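Local coordinates for protein alpha-L-rhamnosidase (Streptomyces avermitilis, PDB 3W5N) that hydrolyses terminal non-reducing alpha-L-rhamnose residues from citrus flavonoids and gum arabic and binds L-rhamnose through a calcium-dependent carbohydrate-binding module, at residues Arg160-Leu165 with Ser217-Leu222; Ala183-Gly188 with Gly267-Asp272; Arg16-Asp21 with Tyr356-Val361. All coordinates share one frame; numbering follows the deposited sequence.

Contact 1 (Arg160-Leu165 with Ser217-Leu222). With RAM (alpha-L-rhamnopyranose), chain F.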
loop_
_atom_site.group_PDB
_atom_site.type_symbol
_atom_site.label_atom_id
_atom_site.label_comp_id
_atom_site.label_asym_id
_atom_site.label_seq_id
_atom_site.Cartn_x
_atom_site.Cartn_y
_atom_site.Cartn_z
ATOM N N ARG A 160 -38.310 -22.614 19.099
ATOM C CA ARG A 160 -38.427 -22.009 20.421
ATOM C C ARG A 160 -37.691 -22.804 21.474
ATOM O O ARG A 160 -37.633 -24.040 21.414
ATOM C CB ARG A 160 -39.902 -21.917 20.842
ATOM C CG ARG A 160 -40.649 -20.744 20.230
ATOM C CD ARG A 160 -42.118 -20.719 20.646
ATOM N NE ARG A 160 -42.287 -20.820 22.091
ATOM C CZ ARG A 160 -42.401 -19.779 22.915
ATOM N NH1 ARG A 160 -42.378 -18.546 22.428
ATOM N NH2 ARG A 160 -42.536 -19.975 24.221
ATOM N N ARG A 161 -37.159 -22.087 22.456
ATOM C CA ARG A 161 -36.528 -22.723 23.600
ATOM C C ARG A 161 -36.667 -21.780 24.780
ATOM O O ARG A 161 -36.391 -20.598 24.650
ATOM C CB ARG A 161 -35.053 -22.932 23.294
ATOM C CG ARG A 161 -34.207 -23.418 24.445
ATOM C CD ARG A 161 -34.329 -24.911 24.562
ATOM N NE ARG A 161 -33.226 -25.469 25.317
ATOM C CZ ARG A 161 -33.328 -25.944 26.552
ATOM N NH1 ARG A 161 -34.507 -25.935 27.193
ATOM N NH2 ARG A 161 -32.240 -26.443 27.146
ATOM N N THR A 162 -37.114 -22.303 25.910
ATOM C CA THR A 162 -37.064 -21.539 27.155
ATOM C C THR A 162 -36.015 -22.164 28.047
ATOM O O THR A 162 -36.088 -23.363 28.349
ATOM C CB THR A 162 -38.412 -21.531 27.887
ATOM O OG1 THR A 162 -39.401 -20.967 27.021
ATOM C CG2 THR A 162 -38.308 -20.697 29.161
ATOM N N VAL A 163 -35.059 -21.342 28.469
ATOM C CA VAL A 163 -33.948 -21.809 29.293
ATOM C C VAL A 163 -33.836 -21.024 30.591
ATOM O O VAL A 163 -34.060 -19.817 30.611
ATOM C CB VAL A 163 -32.613 -21.752 28.536
ATOM C CG1 VAL A 163 -32.574 -22.855 27.501
ATOM C CG2 VAL A 163 -32.379 -20.379 27.913
ATOM N N ASP A 164 -33.509 -21.740 31.662
ATOM C CA ASP A 164 -33.414 -21.180 33.004
ATOM C C ASP A 164 -31.951 -20.781 33.242
ATOM O O ASP A 164 -31.088 -21.637 33.478
ATOM C CB ASP A 164 -33.884 -22.231 34.020
ATOM C CG ASP A 164 -34.001 -21.688 35.440
ATOM O OD1 ASP A 164 -33.591 -20.541 35.712
ATOM O OD2 ASP A 164 -34.518 -22.429 36.306
ATOM N N LEU A 165 -31.673 -19.485 33.159
ATOM C CA LEU A 165 -30.292 -18.994 33.220
ATOM C C LEU A 165 -29.807 -18.747 34.645
ATOM O O LEU A 165 -30.612 -18.459 35.532
ATOM C CB LEU A 165 -30.139 -17.728 32.376
ATOM C CG LEU A 165 -30.488 -17.893 30.885
ATOM C CD1 LEU A 165 -30.119 -16.623 30.138
ATOM C CD2 LEU A 165 -29.798 -19.110 30.259
ATOM N N SER A 217 -31.516 -13.532 34.695
ATOM C CA SER A 217 -31.552 -14.813 35.384
ATOM C C SER A 217 -32.955 -15.415 35.278
ATOM O O SER A 217 -33.934 -14.697 35.040
ATOM C CB SER A 217 -31.166 -14.639 36.857
ATOM O OG SER A 217 -32.285 -14.147 37.580
ATOM N N GLY A 218 -33.048 -16.728 35.471
ATOM C CA GLY A 218 -34.333 -17.415 35.397
ATOM C C GLY A 218 -34.710 -17.655 33.943
ATOM O O GLY A 218 -33.840 -17.712 33.074
ATOM N N ASN A 219 -36.008 -17.781 33.678
ATOM C CA ASN A 219 -36.499 -18.216 32.363
ATOM C C ASN A 219 -36.379 -17.140 31.290
ATOM O O ASN A 219 -36.918 -16.049 31.446
ATOM C CB ASN A 219 -37.963 -18.699 32.458
ATOM C CG ASN A 219 -38.102 -20.091 33.090
ATOM O OD1 ASN A 219 -39.164 -20.434 33.630
ATOM N ND2 ASN A 219 -37.059 -20.900 33.001
ATOM N N ASN A 220 -35.673 -17.469 30.206
ATOM C CA ASN A 220 -35.517 -16.604 29.030
ATOM C C ASN A 220 -36.029 -17.392 27.837
ATOM O O ASN A 220 -35.694 -18.574 27.692
ATOM C CB ASN A 220 -34.040 -16.275 28.774
ATOM C CG ASN A 220 -33.427 -15.378 29.835
ATOM O OD1 ASN A 220 -32.995 -14.268 29.526
ATOM N ND2 ASN A 220 -33.370 -15.848 31.077
ATOM N N THR A 221 -36.815 -16.755 26.982
ATOM C CA THR A 221 -37.347 -17.433 25.800
ATOM C C THR A 221 -36.625 -17.026 24.547
ATOM O O THR A 221 -36.607 -15.856 24.179
ATOM C CB THR A 221 -38.845 -17.200 25.655
ATOM O OG1 THR A 221 -39.496 -17.778 26.797
ATOM C CG2 THR A 221 -39.386 -17.846 24.348
ATOM N N LEU A 222 -35.979 -18.005 23.922
ATOM C CA LEU A 222 -35.270 -17.793 22.679
ATOM C C LEU A 222 -36.173 -18.276 21.553
ATOM O O LEU A 222 -36.814 -19.310 21.677
ATOM C CB LEU A 222 -33.939 -18.570 22.685
ATOM C CG LEU A 222 -33.084 -18.452 23.957
ATOM C CD1 LEU A 222 -31.822 -19.306 23.896
ATOM C CD2 LEU A 222 -32.744 -16.994 24.216
HETATM C C1 RAM F . -44.798 -22.218 30.808
HETATM C C2 RAM F . -44.973 -21.903 29.295
HETATM C C3 RAM F . -43.908 -20.825 29.050
HETATM C C4 RAM F . -42.490 -21.374 29.271
HETATM C C5 RAM F . -42.357 -21.931 30.705
HETATM C C6 RAM F . -41.047 -22.691 30.911
HETATM O O1 RAM F . -44.937 -21.079 31.691
HETATM O O2 RAM F . -44.743 -23.197 28.735
HETATM O O3 RAM F . -44.025 -20.182 27.777
HETATM O O4 RAM F . -41.532 -20.336 28.982
HETATM O O5 RAM F . -43.486 -22.788 31.046
#
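L222 pairs with R161 at one end of an antiparallel ladder, and L165 pairs with G218 at the other. L222 N reaches R161 O at 2.7 Å, and R161 N returns the bond to L222 O at 2.9 Å. V163 and N220 form the middle hydrogen-bonded pair. The isobutyl group of L222 lies on the face that also carries V163 and L165; the leucine and V163 side chains cross at about a right angle, L222 CD1 4.2 Å from V163 CG2. A branched apolar chain suits this buried face, where L222 also meets L240 and L165 meets L242 of strand 235-244.

N220 is a buried polar residue on that face. Its CG stands anti to the carbonyl carbon (chi1 -69°), which brings the amide across the L165 side chain, with N220 CG 3.5 Å from L165 CD1. The amide nitrogen is satisfied by the H216 carbonyl and, more weakly, by its own strand, N220 ND2 to G218 O being 2.8 Å with a bent 129° angle. G218 O also accepts L165 N at 2.8 Å, from a donor well above the carbonyl plane. G218 adopts a positive phi, which glycine accommodates readily.

On the other face T162 and T221, beta-branched residues at home in strands, share a hydroxyl-hydroxyl bond, 3.2 Å between T162 OG1 and T221 OG1. T162 OG1 also bonds O4 of a bound rhamnose at 3.0 Å. The methyl of T221 lies over one face of the R160 guanidinium, whose nitrogens are held by E270 O, W268 O and D275.

The pattern, leucines and valine turned toward a second sheet and threonines on the opposite face, beside the bound rhamnose and the loop 267-272, is that of neighbouring strands in an antiparallel beta-sandwich, here the CBM67 module.

Contact 2 (Ala183-Gly188 with Gly267-Asp272). With RAM (alpha-L-rhamnopyranose), chain F.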
loop_
_atom_site.group_PDB
_atom_site.type_symbol
_atom_site.label_atom_id
_atom_site.label_comp_id
_atom_site.label_asym_id
_atom_site.label_seq_id
_atom_site.Cartn_x
_atom_site.Cartn_y
_atom_site.Cartn_z
ATOM N N ALA A 183 -33.600 -15.291 11.874
ATOM C CA ALA A 183 -33.930 -14.121 12.683
ATOM C C ALA A 183 -34.141 -14.645 14.100
ATOM O O ALA A 183 -34.975 -15.538 14.319
ATOM C CB ALA A 183 -35.186 -13.453 12.151
ATOM N N VAL A 184 -33.366 -14.123 15.047
ATOM C CA VAL A 184 -33.362 -14.645 16.411
ATOM C C VAL A 184 -33.786 -13.555 17.389
ATOM O O VAL A 184 -33.411 -12.389 17.218
ATOM C CB VAL A 184 -31.996 -15.283 16.790
ATOM C CG1 VAL A 184 -30.823 -14.335 16.498
ATOM C CG2 VAL A 184 -31.991 -15.782 18.226
ATOM N N SER A 185 -34.591 -13.953 18.372
ATOM C CA SER A 185 -35.116 -13.043 19.388
ATOM C C SER A 185 -34.924 -13.603 20.791
ATOM O O SER A 185 -34.826 -14.822 20.980
ATOM C CB SER A 185 -36.605 -12.740 19.146
ATOM O OG SER A 185 -37.420 -13.899 19.266
ATOM N N VAL A 186 -34.860 -12.704 21.779
ATOM C CA VAL A 186 -34.864 -13.078 23.194
ATOM C C VAL A 186 -36.049 -12.373 23.867
ATOM O O VAL A 186 -36.186 -11.149 23.755
ATOM C CB VAL A 186 -33.562 -12.679 23.931
ATOM C CG1 VAL A 186 -33.580 -13.231 25.358
ATOM C CG2 VAL A 186 -32.337 -13.194 23.191
ATOM N N ASP A 187 -36.889 -13.149 24.551
ATOM C CA ASP A 187 -38.104 -12.640 25.218
ATOM C C ASP A 187 -38.906 -11.700 24.306
ATOM O O ASP A 187 -39.473 -10.690 24.765
ATOM C CB ASP A 187 -37.762 -11.946 26.555
ATOM C CG ASP A 187 -37.416 -12.940 27.684
ATOM O OD1 ASP A 187 -37.528 -14.174 27.504
ATOM O OD2 ASP A 187 -37.040 -12.468 28.782
ATOM N N GLY A 188 -38.941 -12.042 23.019
ATOM C CA GLY A 188 -39.713 -11.302 22.036
ATOM C C GLY A 188 -39.006 -10.129 21.366
ATOM O O GLY A 188 -39.585 -9.495 20.484
ATOM N N GLY A 267 -47.158 -13.648 18.266
ATOM C CA GLY A 267 -46.870 -13.822 19.668
ATOM C C GLY A 267 -45.956 -15.011 19.863
ATOM O O GLY A 267 -45.559 -15.289 20.986
ATOM N N TRP A 268 -45.622 -15.707 18.767
ATOM C CA TRP A 268 -44.800 -16.937 18.842
ATOM C C TRP A 268 -43.395 -16.703 19.372
ATOM O O TRP A 268 -42.735 -17.650 19.800
ATOM C CB TRP A 268 -44.740 -17.672 17.495
ATOM C CG TRP A 268 -43.857 -16.996 16.499
ATOM C CD1 TRP A 268 -44.204 -15.966 15.656
ATOM C CD2 TRP A 268 -42.482 -17.289 16.232
ATOM N NE1 TRP A 268 -43.122 -15.599 14.892
ATOM C CE2 TRP A 268 -42.053 -16.394 15.226
ATOM C CE3 TRP A 268 -41.562 -18.211 16.757
ATOM C CZ2 TRP A 268 -40.751 -16.399 14.725
ATOM C CZ3 TRP A 268 -40.255 -18.210 16.259
ATOM C CH2 TRP A 268 -39.866 -17.311 15.256
ATOM N N ARG A 269 -42.920 -15.458 19.328
ATOM C CA ARG A 269 -41.635 -15.138 19.924
ATOM C C ARG A 269 -41.738 -14.824 21.415
ATOM O O ARG A 269 -40.728 -14.737 22.085
ATOM C CB ARG A 269 -40.939 -14.001 19.170
ATOM C CG ARG A 269 -40.641 -14.320 17.711
ATOM C CD ARG A 269 -39.844 -13.201 17.048
ATOM N NE ARG A 269 -39.456 -13.559 15.685
ATOM C CZ ARG A 269 -38.303 -14.147 15.320
ATOM N NH1 ARG A 269 -37.368 -14.474 16.208
ATOM N NH2 ARG A 269 -38.098 -14.422 14.034
ATOM N N GLU A 270 -42.957 -14.670 21.932
ATOM C CA GLU A 270 -43.135 -14.244 23.333
ATOM C C GLU A 270 -42.972 -15.390 24.331
ATOM O O GLU A 270 -43.320 -16.541 24.013
ATOM C CB GLU A 270 -44.517 -13.610 23.535
ATOM C CG GLU A 270 -44.811 -12.418 22.630
ATOM C CD GLU A 270 -43.868 -11.239 22.848
ATOM O OE1 GLU A 270 -43.348 -11.058 23.970
ATOM O OE2 GLU A 270 -43.647 -10.478 21.888
ATOM N N PRO A 271 -42.496 -15.083 25.551
ATOM C CA PRO A 271 -42.345 -16.090 26.602
ATOM C C PRO A 271 -43.549 -17.002 26.834
ATOM O O PRO A 271 -43.359 -18.217 26.913
ATOM C CB PRO A 271 -42.051 -15.248 27.845
ATOM C CG PRO A 271 -41.274 -14.105 27.296
ATOM C CD PRO A 271 -41.853 -13.807 25.941
ATOM N N ASP A 272 -44.762 -16.451 26.909
ATOM C CA ASP A 272 -45.910 -17.274 27.332
ATOM C C ASP A 272 -46.701 -17.979 26.221
ATOM O O ASP A 272 -47.762 -18.552 26.476
ATOM C CB ASP A 272 -46.830 -16.501 28.284
ATOM C CG ASP A 272 -46.264 -16.415 29.704
ATOM O OD1 ASP A 272 -45.411 -17.258 30.078
ATOM O OD2 ASP A 272 -46.674 -15.501 30.457
HETATM C C1 RAM F . -44.798 -22.218 30.808
HETATM C C2 RAM F . -44.973 -21.903 29.295
HETATM C C3 RAM F . -43.908 -20.825 29.050
HETATM C C4 RAM F . -42.490 -21.374 29.271
HETATM C C5 RAM F . -42.357 -21.931 30.705
HETATM C C6 RAM F . -41.047 -22.691 30.911
HETATM O O1 RAM F . -44.937 -21.079 31.691
HETATM O O2 RAM F . -44.743 -23.197 28.735
HETATM O O3 RAM F . -44.025 -20.182 27.777
HETATM O O4 RAM F . -41.532 -20.336 28.982
HETATM O O5 RAM F . -43.486 -22.788 31.046
HETATM O O HOH W 1 -37.953 -14.528 21.897
HETATM O O HOH W 2 -42.335 -10.495 19.720
#
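R269 reaches along strand 183-186 and grips it with one end of its guanidinium group. Extended from CG to NE, the chain spans the gap to the strand and carries NH1 between two acceptors that both lie close to the guanidinium plane. The bond from R269 NH1 to S185 OG is 3.1 Å long and nearly straight at 169°; that from R269 NH1 to A183 O is 3.2 Å, entering from well above the carbonyl plane. R269 NH2 adds a weak bond to the same oxygen. The arginine methylenes pack too, R269 CD lying 3.4 Å from S185 OG, while W268 covers the arginine from its own loop, the indole facing R269 CG. A small alanine and serine suit strand positions that must admit so long a side chain. S185 has two modelled conformers, and this describes one.

Away from the arginine the contact loosens and water takes over. Water 1 accepts from S185 OG at 2.8 Å and from G188 N, and donates to R269 O at 2.8 Å, tying the strand end to the type I turn of 267-270. Water 2 spans G188 O and the carboxylate of E270, the exposed residue on this side, 2.5 Å from E270 OE2. D187 and G188 have the positive phi values of a tight hairpin turn, and with no side chain at G188 the E270 carboxylate can lie over the turn. P271 meets D187 at about a right angle, P271 CG lying 3.8 Å from D187 OD1; the aspartate's polar end is engaged by H216 and by T221 N.

Across these segments the arginine is met by a carbonyl and a hydroxyl rather than a carboxylate; their dipoles probably stabilise its positive charge through directional N-H bonds, attaching loop to strand.

Contact 3 (Arg16-Asp21 with Tyr356-Val361). With NA (sodium ion), chain M.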
loop_
_atom_site.group_PDB
_atom_site.type_symbol
_atom_site.label_atom_id
_atom_site.label_comp_id
_atom_site.label_asym_id
_atom_site.label_seq_id
_atom_site.Cartn_x
_atom_site.Cartn_y
_atom_site.Cartn_z
ATOM N N ARG A 16 21.281 8.471 8.095
ATOM C CA ARG A 16 21.327 7.764 9.392
ATOM C C ARG A 16 20.378 6.555 9.509
ATOM O O ARG A 16 19.563 6.498 10.427
ATOM C CB ARG A 16 21.084 8.735 10.562
ATOM C CG ARG A 16 22.087 9.882 10.682
ATOM C CD ARG A 16 21.664 10.889 11.760
ATOM N NE ARG A 16 20.452 11.605 11.362
ATOM C CZ ARG A 16 20.432 12.698 10.596
ATOM N NH1 ARG A 16 21.561 13.254 10.157
ATOM N NH2 ARG A 16 19.269 13.247 10.280
ATOM N N PRO A 17 20.493 5.580 8.598
ATOM C CA PRO A 17 19.616 4.411 8.755
ATOM C C PRO A 17 19.942 3.658 10.047
ATOM O O PRO A 17 21.106 3.532 10.413
ATOM C CB PRO A 17 19.943 3.545 7.544
ATOM C CG PRO A 17 21.253 4.039 7.010
ATOM C CD PRO A 17 21.391 5.476 7.436
ATOM N N LEU A 18 18.900 3.200 10.726
ATOM C CA LEU A 18 19.011 2.477 11.982
ATOM C C LEU A 18 18.472 1.068 11.772
ATOM O O LEU A 18 17.301 0.887 11.413
ATOM C CB LEU A 18 18.203 3.200 13.068
ATOM C CG LEU A 18 18.164 2.632 14.488
ATOM C CD1 LEU A 18 19.533 2.672 15.137
ATOM C CD2 LEU A 18 17.197 3.423 15.366
ATOM N N GLY A 19 19.304 0.062 12.014
ATOM C CA GLY A 19 18.885 -1.322 11.791
ATOM C C GLY A 19 18.999 -1.709 10.320
ATOM O O GLY A 19 18.093 -2.322 9.765
ATOM N N LEU A 20 20.110 -1.336 9.688
ATOM C CA LEU A 20 20.372 -1.657 8.290
ATOM C C LEU A 20 21.275 -2.885 8.219
ATOM O O LEU A 20 22.402 -2.858 8.734
ATOM C CB LEU A 20 21.020 -0.456 7.572
ATOM C CG LEU A 20 21.530 -0.645 6.139
ATOM C CD1 LEU A 20 20.389 -0.917 5.165
ATOM C CD2 LEU A 20 22.303 0.595 5.701
ATOM N N ASP A 21 20.784 -3.952 7.592
ATOM C CA ASP A 21 21.514 -5.221 7.594
ATOM C C ASP A 21 22.349 -5.505 6.332
ATOM O O ASP A 21 22.979 -6.565 6.243
ATOM C CB ASP A 21 20.563 -6.392 7.895
ATOM C CG ASP A 21 20.200 -6.491 9.375
ATOM O OD1 ASP A 21 20.881 -5.858 10.210
ATOM O OD2 ASP A 21 19.233 -7.203 9.705
ATOM N N TYR A 356 11.545 -6.706 10.210
ATOM C CA TYR A 356 11.652 -6.279 11.600
ATOM C C TYR A 356 12.121 -4.839 11.672
ATOM O O TYR A 356 12.783 -4.334 10.752
ATOM C CB TYR A 356 12.543 -7.207 12.459
ATOM C CG TYR A 356 14.039 -6.993 12.293
ATOM C CD1 TYR A 356 14.717 -6.047 13.084
ATOM C CD2 TYR A 356 14.772 -7.739 11.365
ATOM C CE1 TYR A 356 16.079 -5.834 12.939
ATOM C CE2 TYR A 356 16.142 -7.535 11.209
ATOM C CZ TYR A 356 16.779 -6.595 12.011
ATOM O OH TYR A 356 18.107 -6.350 11.872
ATOM N N GLN A 357 11.750 -4.190 12.773
ATOM C CA GLN A 357 12.055 -2.780 13.010
ATOM C C GLN A 357 13.038 -2.642 14.166
ATOM O O GLN A 357 13.025 -3.448 15.117
ATOM C CB GLN A 357 10.767 -1.977 13.322
ATOM C CG GLN A 357 9.696 -1.949 12.211
ATOM C CD GLN A 357 9.097 -3.331 11.911
ATOM O OE1 GLN A 357 8.631 -4.015 12.806
ATOM N NE2 GLN A 357 9.140 -3.743 10.651
ATOM N N THR A 358 13.865 -1.595 14.086
ATOM C CA THR A 358 14.842 -1.283 15.133
ATOM C C THR A 358 14.539 0.118 15.639
ATOM O O THR A 358 14.418 1.045 14.832
ATOM C CB THR A 358 16.274 -1.287 14.554
ATOM O OG1 THR A 358 16.542 -2.563 13.971
ATOM C CG2 THR A 358 17.309 -0.980 15.658
ATOM N N TYR A 359 14.404 0.261 16.961
ATOM C CA TYR A 359 14.086 1.536 17.575
ATOM C C TYR A 359 15.139 1.893 18.608
ATOM O O TYR A 359 15.568 1.040 19.376
ATOM C CB TYR A 359 12.726 1.470 18.271
ATOM C CG TYR A 359 11.587 1.081 17.358
ATOM C CD1 TYR A 359 11.025 2.018 16.473
ATOM C CD2 TYR A 359 11.068 -0.210 17.381
ATOM C CE1 TYR A 359 9.971 1.661 15.627
ATOM C CE2 TYR A 359 10.020 -0.576 16.540
ATOM C CZ TYR A 359 9.474 0.370 15.678
ATOM O OH TYR A 359 8.442 -0.005 14.838
ATOM N N ASP A 360 15.510 3.169 18.636
ATOM C CA ASP A 360 16.388 3.694 19.674
ATOM C C ASP A 360 15.535 4.052 20.899
ATOM O O ASP A 360 14.700 4.966 20.829
ATOM C CB ASP A 360 17.115 4.922 19.129
ATOM C CG ASP A 360 17.994 5.614 20.166
ATOM O OD1 ASP A 360 17.900 5.321 21.376
ATOM O OD2 ASP A 360 18.816 6.447 19.748
ATOM N N VAL A 361 15.729 3.332 22.008
ATOM C CA VAL A 361 14.956 3.568 23.242
ATOM C C VAL A 361 15.866 3.869 24.434
ATOM O O VAL A 361 15.490 3.674 25.591
ATOM C CB VAL A 361 13.966 2.415 23.567
ATOM C CG1 VAL A 361 12.912 2.277 22.457
ATOM C CG2 VAL A 361 14.718 1.094 23.762
HETATM NA NA NA M . 15.359 1.149 9.983
HETATM O O HOH W 3 16.715 2.475 8.673
HETATM O O HOH W 4 15.597 -2.894 11.338
HETATM O O HOH W 5 15.618 -0.849 8.610
HETATM O O HOH W 6 14.167 -0.397 11.458
HETATM O O HOH W 7 13.451 1.592 8.725
HETATM O O HOH W 8 14.734 3.111 11.176
#
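The loop 18-21 runs roughly against strand 356-360, their end-to-end directions 143° apart, and by CA atoms the backbones come closest at G19 CA and T358 CA, 5.2 Å apart. L18 buries the most surface: with CG anti to the backbone N (chi1 180°), its branch lies over the strand, L18 CG 3.9 Å from T358 CG2 and L18 CD2 3.7 Å from D360 N. G19, at a positive phi, lets T358 OG1 come within 3.4 Å of G19 CA. Farther along, D21 and Y356 approach from opposite directions, and Y356 OH donates to D21 OD2 at 2.6 Å on the syn side of the carboxylate. A tyrosine suits this place, since its rigid ring carries the hydroxyl across to the loop; L112 N is a further partner.

A sodium ion sits beside the crossing, bound octahedrally by L18 O at 2.4 Å and five waters. Water 6 of this shell accepts from T358 N at 2.9 Å, so the hydrated ion also bridges loop and strand. The contact is thus a domain interface, joining the N-terminal immunoglobulin-like domain to the rhamnosidase N-terminal beta domain by an apolar patch, a tyrosine-aspartate bond and a hydrated sodium ion.

In the fold
From the N terminus, the loop 16-21 comes first and waits more than 330 residues for its partner, strand 353-360, so contact 3 closes the longest loop and ties the N-terminal immunoglobulin-like domain to the rhamnosidase N-terminal domain. The whole CBM67 module lies inside that loop. There contact 1 closes a loop of 51 intervening residues by pairing two sheet strands, and contact 2 one of 78 by fastening a loop to the sheet. The two cross, their segments alternating along the chain: 160-165, 183-188, 217-222, 267-272. They touch, their centres 10 Å apart, the loop 267-272 lying against neighbouring strands 181-186 and 218-227. Contact 3 is remote, its centre about 58 Å from that of contact 1.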